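Local structure of PA0821 (7DRG) at residues L11-L17 against F200-M205; C61-F65 against A124-D128; P206-V210 against W327-L331. The protein probably acts as a type VI secretion immunity protein (antitoxin) that protects Pseudomonas aeruginosa from a putative VRR-NUC domain effector encoded in the PAAR2 cluster. One frame throughout, in Å; residues are numbered along the deposited sequence.

Interaction 1 of 3, residues L11-L17 against F200-M205; sequences LAKQPHL and FMAARM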
# COMPACT_ATOMS: atom_id res chain seq x y z
N LEU B 11 -1.21 6.89 -6.91
CA LEU B 11 -0.54 5.82 -6.18
C LEU B 11 0.05 4.77 -7.12
O LEU B 11 1.08 4.17 -6.80
CB LEU B 11 -1.52 5.16 -5.21
CG LEU B 11 -1.94 6.05 -4.05
CD1 LEU B 11 -3.11 5.44 -3.30
CD2 LEU B 11 -0.77 6.29 -3.11
N ALA B 12 -0.58 4.54 -8.27
CA ALA B 12 -0.09 3.52 -9.18
C ALA B 12 1.26 3.88 -9.80
O ALA B 12 1.99 2.98 -10.22
CB ALA B 12 -1.11 3.27 -10.30
N LYS B 13 1.61 5.17 -9.84
CA LYS B 13 2.77 5.60 -10.62
C LYS B 13 3.93 6.14 -9.80
O LYS B 13 5.04 6.23 -10.34
CB LYS B 13 2.35 6.65 -11.65
CG LYS B 13 1.58 6.08 -12.83
CD LYS B 13 0.94 7.18 -13.66
CE LYS B 13 0.10 8.09 -12.78
NZ LYS B 13 -0.66 9.10 -13.57
N GLN B 14 3.73 6.51 -8.54
CA GLN B 14 4.88 6.88 -7.73
C GLN B 14 4.66 6.37 -6.31
O GLN B 14 3.51 6.28 -5.85
CB GLN B 14 5.11 8.40 -7.72
CG GLN B 14 4.06 9.19 -6.99
CD GLN B 14 4.33 10.70 -6.98
OE1 GLN B 14 5.11 11.22 -7.77
NE2 GLN B 14 3.66 11.39 -6.06
N PRO B 15 5.74 6.04 -5.60
CA PRO B 15 5.58 5.38 -4.29
C PRO B 15 4.94 6.25 -3.23
O PRO B 15 4.21 5.74 -2.37
CB PRO B 15 7.03 5.02 -3.91
CG PRO B 15 7.79 5.04 -5.20
CD PRO B 15 7.14 6.08 -6.04
N HIS B 16 5.19 7.56 -3.26
CA HIS B 16 4.93 8.45 -2.14
C HIS B 16 3.75 9.37 -2.40
O HIS B 16 3.40 9.67 -3.55
CB HIS B 16 6.18 9.30 -1.84
CG HIS B 16 6.63 10.12 -3.01
ND1 HIS B 16 7.23 9.56 -4.11
CD2 HIS B 16 6.56 11.45 -3.25
CE1 HIS B 16 7.52 10.51 -4.99
NE2 HIS B 16 7.12 11.66 -4.49
N LEU B 17 3.15 9.83 -1.31
CA LEU B 17 2.22 10.95 -1.30
C LEU B 17 2.82 12.05 -0.44
O LEU B 17 3.25 11.78 0.69
CB LEU B 17 0.85 10.56 -0.73
CG LEU B 17 -0.08 9.61 -1.49
CD1 LEU B 17 -1.28 9.26 -0.63
CD2 LEU B 17 -0.53 10.22 -2.81
N PHE B 200 0.65 2.11 5.09
CA PHE B 200 0.50 1.88 3.66
C PHE B 200 1.72 2.41 2.90
O PHE B 200 2.25 1.75 2.00
CB PHE B 200 -0.79 2.56 3.19
CG PHE B 200 -0.95 2.63 1.70
CD1 PHE B 200 -0.90 1.49 0.92
CD2 PHE B 200 -1.22 3.84 1.09
CE1 PHE B 200 -1.08 1.56 -0.45
CE2 PHE B 200 -1.41 3.92 -0.28
CZ PHE B 200 -1.33 2.78 -1.05
N MSE B 201 2.19 3.59 3.28
CA MSE B 201 3.36 4.18 2.66
C MSE B 201 4.64 3.38 2.95
O MSE B 201 5.49 3.22 2.07
CB MSE B 201 3.50 5.62 3.14
CG MSE B 201 2.50 6.57 2.51
SE MSE B 201 2.74 6.58 0.57
CE MSE B 201 0.91 6.47 0.04
N ALA B 202 4.75 2.87 4.18
CA ALA B 202 5.96 2.14 4.58
C ALA B 202 6.21 0.95 3.68
O ALA B 202 7.36 0.66 3.33
CB ALA B 202 5.83 1.69 6.03
N ALA B 203 5.15 0.23 3.30
CA ALA B 203 5.31 -0.93 2.44
C ALA B 203 5.82 -0.57 1.05
O ALA B 203 6.39 -1.43 0.38
CB ALA B 203 3.98 -1.69 2.35
N ARG B 204 5.65 0.68 0.62
CA ARG B 204 6.06 1.13 -0.70
C ARG B 204 7.37 1.90 -0.71
O ARG B 204 8.01 1.99 -1.77
CB ARG B 204 4.98 2.03 -1.30
CG ARG B 204 3.59 1.42 -1.28
CD ARG B 204 2.53 2.50 -1.17
NE ARG B 204 2.63 3.48 -2.25
CZ ARG B 204 1.98 3.38 -3.40
NH1 ARG B 204 1.19 2.34 -3.64
NH2 ARG B 204 2.12 4.32 -4.33
N MSE B 205 7.77 2.47 0.42
CA MSE B 205 8.93 3.36 0.48
C MSE B 205 9.91 2.86 1.54
O MSE B 205 9.82 3.24 2.70
CB MSE B 205 8.49 4.79 0.82
CG MSE B 205 7.43 5.41 -0.10
SE MSE B 205 6.57 6.93 0.81
CE MSE B 205 6.64 6.13 2.51
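Arg204 reaches edge-on into the backbone of Leu11, Gln14 and Pro15, where the chain leaves its helix, and its guanidinium group meets three backbone carbonyls there. The bond from Arg204 NH2 to Leu11 O is short (2.7 Å) and nearly straight (169°); it arrives in the carbonyl plane, on a lone pair. Arg204 NE gives a second bond to Pro15 O at 2.8 Å, with that oxygen almost in the guanidinium plane but the donor tilted 18° from the carbonyl plane. NH2 also makes weak bonds to Gln14 O and Pro15 O. The bend of the Arg204 chain at chi3 (56°) turns the flat group so that this edge faces the carbonyls, and the two strong bonds fix its rotation. One face of the guanidinium receives Leu11 CD2, displaced toward the rim.

Leu11 is shared. Its CD2 approaches Phe200 CE2 at 3.7 Å, near the plane of the ring, while Arg204 CD lies over one face of that same ring. The selenomethionine Met201, bent at chi2 and chi3, runs roughly perpendicular to Leu11 and Leu17. Met201 CE lies 3.6 Å from both Leu11 CD2 and Leu17 CD1, and Met201 SE is 3.4 Å from Pro15 O. Met205, also selenomethionine, packs its SE against His16 CB at 3.6 Å and its CG alongside Pro15 CB.

Ser197 OG of the second subunit hydrogen-bonds with Arg204 NH1. The contact lays residues 11-17, which run on from helix 4-13, against residues 200-205 of the helix 191-204 region, beside strand 182-186, whose Tyr184 touches Met201 and Met205 and hydrogen-bonds through OH with Leu17 O.

Interaction 2 of 3, residues C61-F65 against A124-D128; sequences CFDEF and AWLFD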
# COMPACT_ATOMS: atom_id res chain seq x y z
N CYS B 61 19.68 24.40 20.50
CA CYS B 61 19.14 23.71 19.33
C CYS B 61 17.92 24.43 18.79
O CYS B 61 17.80 24.64 17.57
CB CYS B 61 18.78 22.27 19.67
SG CYS B 61 20.15 21.18 20.08
N PHE B 62 16.99 24.82 19.67
CA PHE B 62 15.79 25.48 19.20
C PHE B 62 16.11 26.85 18.59
O PHE B 62 15.49 27.23 17.59
CB PHE B 62 14.76 25.62 20.32
CG PHE B 62 13.44 26.17 19.86
CD1 PHE B 62 12.69 25.46 18.93
CD2 PHE B 62 12.97 27.38 20.32
CE1 PHE B 62 11.48 25.96 18.47
CE2 PHE B 62 11.74 27.87 19.87
CZ PHE B 62 11.00 27.15 18.94
N ASP B 63 17.06 27.59 19.17
CA ASP B 63 17.45 28.87 18.58
C ASP B 63 17.90 28.68 17.13
O ASP B 63 17.52 29.44 16.24
CB ASP B 63 18.57 29.52 19.39
CG ASP B 63 18.10 30.11 20.71
OD1 ASP B 63 16.88 30.34 20.88
OD2 ASP B 63 18.98 30.38 21.56
N GLU B 64 18.74 27.67 16.90
CA GLU B 64 19.23 27.35 15.56
C GLU B 64 18.08 26.99 14.62
O GLU B 64 18.04 27.43 13.47
CB GLU B 64 20.20 26.18 15.64
CG GLU B 64 21.63 26.52 15.73
CD GLU B 64 22.49 25.33 15.37
OE1 GLU B 64 22.68 24.46 16.24
OE2 GLU B 64 22.94 25.25 14.21
N PHE B 65 17.16 26.16 15.10
CA PHE B 65 16.03 25.74 14.28
C PHE B 65 15.08 26.90 14.01
O PHE B 65 14.60 27.07 12.88
CB PHE B 65 15.30 24.60 14.99
CG PHE B 65 14.04 24.16 14.32
CD1 PHE B 65 14.08 23.30 13.24
CD2 PHE B 65 12.81 24.59 14.79
CE1 PHE B 65 12.91 22.88 12.63
CE2 PHE B 65 11.63 24.16 14.18
CZ PHE B 65 11.69 23.31 13.10
N ALA B 124 4.96 20.32 8.15
CA ALA B 124 6.28 19.88 7.69
C ALA B 124 7.42 20.43 8.53
O ALA B 124 8.52 19.88 8.46
CB ALA B 124 6.47 20.27 6.22
N TRP B 125 7.19 21.49 9.31
CA TRP B 125 8.17 22.00 10.26
C TRP B 125 7.82 21.46 11.64
O TRP B 125 6.66 21.54 12.06
CB TRP B 125 8.17 23.53 10.30
CG TRP B 125 8.59 24.22 9.04
CD1 TRP B 125 7.78 24.65 8.03
CD2 TRP B 125 9.92 24.63 8.68
NE1 TRP B 125 8.52 25.28 7.06
CE2 TRP B 125 9.84 25.28 7.43
CE3 TRP B 125 11.17 24.50 9.29
CZ2 TRP B 125 10.96 25.79 6.78
CZ3 TRP B 125 12.29 25.01 8.65
CH2 TRP B 125 12.17 25.65 7.40
N LEU B 126 8.81 20.92 12.34
CA LEU B 126 8.58 20.28 13.63
C LEU B 126 9.80 20.48 14.52
O LEU B 126 10.93 20.39 14.05
CB LEU B 126 8.31 18.79 13.47
CG LEU B 126 8.26 17.96 14.76
CD1 LEU B 126 6.91 18.14 15.42
CD2 LEU B 126 8.55 16.48 14.48
N PHE B 127 9.56 20.74 15.81
CA PHE B 127 10.61 20.66 16.82
C PHE B 127 9.94 20.10 18.07
O PHE B 127 9.10 20.78 18.66
CB PHE B 127 11.25 22.02 17.08
CG PHE B 127 12.50 21.97 17.92
CD1 PHE B 127 12.42 22.04 19.31
CD2 PHE B 127 13.75 21.87 17.33
CE1 PHE B 127 13.57 22.02 20.09
CE2 PHE B 127 14.91 21.86 18.13
CZ PHE B 127 14.82 21.92 19.49
N ASP B 128 10.31 18.88 18.45
CA ASP B 128 9.57 18.14 19.47
C ASP B 128 10.55 17.61 20.51
O ASP B 128 11.40 16.78 20.19
CB ASP B 128 8.81 16.98 18.80
CG ASP B 128 7.90 16.23 19.75
OD1 ASP B 128 7.95 16.42 20.98
OD2 ASP B 128 7.10 15.41 19.24
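Phe127 projects from its strand into a recess formed by Cys61, Phe62 and Phe65, and the three phenylalanines make an aromatic cluster. Phe62 CD1 lies over one face of the Phe127 ring, off toward the rim, with Phe62 CD1 to Phe127 CD1 at 3.5 Å. The two rings are oblique, their planes 58° apart and their centroids 5.0 Å apart. Phe62 CB adds an off-centre CH-pi contact, 4.2 Å from the Phe127 centroid. At the rim of the Phe127 ring, near its plane, Cys61 CB packs 4.0 Å from CZ.

Phe65 slides past Phe127 in the opposite sense, with planes 35° apart. It offers a face to Phe127 CD2, while its CE2 touches Phe127 CB at 3.6 Å. The far end of the ring continues to the strand backbone, where Phe65 CZ is 3.2 Å from Leu126 O, and to the edge of the Trp125 indole, with CZ 4.0 Å from CE3. In both Phe65 and Phe127, CG stands anti to the backbone N, which carries each ring across the gap between helix and strand.

Farther out, Tyr113 stacks on Phe62, His72 stacks on Trp125, and Tyr154 meets Trp125 edge-to-face. Residues 61-65 of helix 52-69 run almost antiparallel to residues 126-128 of strand 126-131 (173°, axes 10.3 Å at closest approach); strands 109-114 and 144-151 flank that strand, and helix 161-173 packs on Cys61.

Interaction 3 of 3, residues P206-V210 against W327-L331; sequences PGLDV and WLKRL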
# COMPACT_ATOMS: atom_id res chain seq x y z
N PRO B 206 10.87 2.01 1.13
CA PRO B 206 11.79 1.43 2.11
C PRO B 206 12.67 2.44 2.81
O PRO B 206 13.20 2.13 3.88
CB PRO B 206 12.63 0.45 1.28
CG PRO B 206 11.72 0.11 0.11
CD PRO B 206 11.02 1.40 -0.20
N GLY B 207 12.87 3.63 2.24
CA GLY B 207 13.66 4.66 2.88
C GLY B 207 12.92 5.51 3.89
O GLY B 207 13.49 6.43 4.47
N LEU B 208 11.65 5.21 4.13
CA LEU B 208 10.83 6.00 5.03
C LEU B 208 10.97 5.49 6.46
O LEU B 208 10.83 4.28 6.70
CB LEU B 208 9.37 5.91 4.59
CG LEU B 208 8.43 6.69 5.50
CD1 LEU B 208 8.24 8.09 4.90
CD2 LEU B 208 7.12 5.92 5.67
N ASP B 209 11.21 6.39 7.40
CA ASP B 209 11.12 6.03 8.80
C ASP B 209 9.66 6.03 9.24
O ASP B 209 8.86 6.85 8.79
CB ASP B 209 11.92 7.00 9.68
CG ASP B 209 11.80 6.67 11.15
OD1 ASP B 209 12.11 5.52 11.52
OD2 ASP B 209 11.39 7.56 11.94
N VAL B 210 9.33 5.11 10.16
CA VAL B 210 7.97 4.91 10.65
C VAL B 210 8.00 4.83 12.17
O VAL B 210 8.95 4.33 12.76
CB VAL B 210 7.35 3.63 10.04
CG1 VAL B 210 6.00 3.31 10.66
CG2 VAL B 210 7.23 3.77 8.54
N TRP B 327 9.31 -5.03 9.16
CA TRP B 327 9.72 -3.70 8.72
C TRP B 327 11.18 -3.42 9.06
O TRP B 327 11.90 -2.80 8.26
CB TRP B 327 8.81 -2.63 9.34
CG TRP B 327 9.21 -1.26 8.89
CD1 TRP B 327 8.82 -0.63 7.74
CD2 TRP B 327 10.12 -0.36 9.55
NE1 TRP B 327 9.41 0.60 7.65
CE2 TRP B 327 10.21 0.80 8.75
CE3 TRP B 327 10.85 -0.42 10.74
CZ2 TRP B 327 11.02 1.89 9.10
CZ3 TRP B 327 11.65 0.67 11.09
CH2 TRP B 327 11.72 1.80 10.26
N LEU B 328 11.64 -3.89 10.22
CA LEU B 328 13.03 -3.67 10.61
C LEU B 328 14.01 -4.25 9.60
O LEU B 328 15.13 -3.74 9.45
CB LEU B 328 13.29 -4.28 11.99
CG LEU B 328 12.57 -3.66 13.18
CD1 LEU B 328 12.81 -4.49 14.44
CD2 LEU B 328 13.05 -2.23 13.38
N LYS B 329 13.61 -5.32 8.92
CA LYS B 329 14.46 -6.07 8.00
C LYS B 329 14.31 -5.64 6.55
O LYS B 329 14.86 -6.30 5.67
CB LYS B 329 14.17 -7.57 8.09
CG LYS B 329 14.09 -8.18 9.48
CD LYS B 329 13.68 -9.65 9.35
CE LYS B 329 13.10 -10.23 10.64
NZ LYS B 329 14.14 -10.43 11.69
N ARG B 330 13.58 -4.54 6.28
CA ARG B 330 13.16 -4.24 4.92
C ARG B 330 14.32 -3.98 3.96
O ARG B 330 14.14 -4.13 2.75
CB ARG B 330 12.22 -3.03 4.92
CG ARG B 330 12.90 -1.75 5.33
CD ARG B 330 11.92 -0.68 5.80
NE ARG B 330 12.68 0.53 6.06
CZ ARG B 330 13.47 0.71 7.12
NH1 ARG B 330 13.56 -0.23 8.06
NH2 ARG B 330 14.18 1.83 7.24
N LEU B 331 15.49 -3.60 4.46
CA LEU B 331 16.63 -3.30 3.59
C LEU B 331 17.61 -4.46 3.45
O LEU B 331 18.58 -4.34 2.69
CB LEU B 331 17.36 -2.06 4.13
CG LEU B 331 16.56 -0.76 4.20
CD1 LEU B 331 17.29 0.30 5.04
CD2 LEU B 331 16.31 -0.23 2.81
O HOH W 1 9.55 2.30 5.30
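The loop joining helix 191-204 to helix 213-216 lies against the C-terminal end of helix 321-328, where Pro206 faces Arg330 and Leu331, and Val210 faces Trp327. Arg330 NE donates to Pro206 O at 2.8 Å with an N-H...O angle of 150°, the oxygen tilted 17° from the guanidinium plane. Pro206 CB packs on Leu331 CD2 at 4.0 Å.

The Arg330 side chain folds back on Trp327, three residues earlier. Arg330 NH1 hydrogen-bonds to Trp327 O at 3.1 Å, and its own backbone N reaches the same oxygen from the opposite face of the carbonyl plane. This brings Trp327 CZ2 over the centre of the guanidinium, 3.3 Å above its plane, with Leu331 CD1 over the other face. The opposite side of the indole receives Val210 CB.

Leu208 O sits at the indole edge, 3.4 Å from CZ2, and a water 2.9 Å from Trp327 NE1 relays a bond from that nitrogen to Leu208 O. Val210 N, next to CZ2, is buried without a polar partner. Asp209 OD1 forms a salt bridge with Lys228 NZ and also lies near Trp327 CH2, and Thr229 bonds to Arg330 NH2.

All three contacts are largely buried, but their chemistry differs with position. Interaction 1, about 18 Å from the centre of the chain, lies where the second subunit packs and relies on arginine-to-carbonyl bonds. Interaction 3, about 12 Å from that centre, also sets an arginine on a backbone oxygen across the contact and touches the second subunit, but adds a water bridge. The two are consecutive along helix 191-204 and its following loop, and they meet directly: Ala202 CB is 3.5 Å from Val210 CG2. Interaction 2 stands apart, 25 Å or more from both by centres, and joins helix to strand chiefly through aromatic and apolar packing, without hydrogen bonds between its segments, away from the other chain.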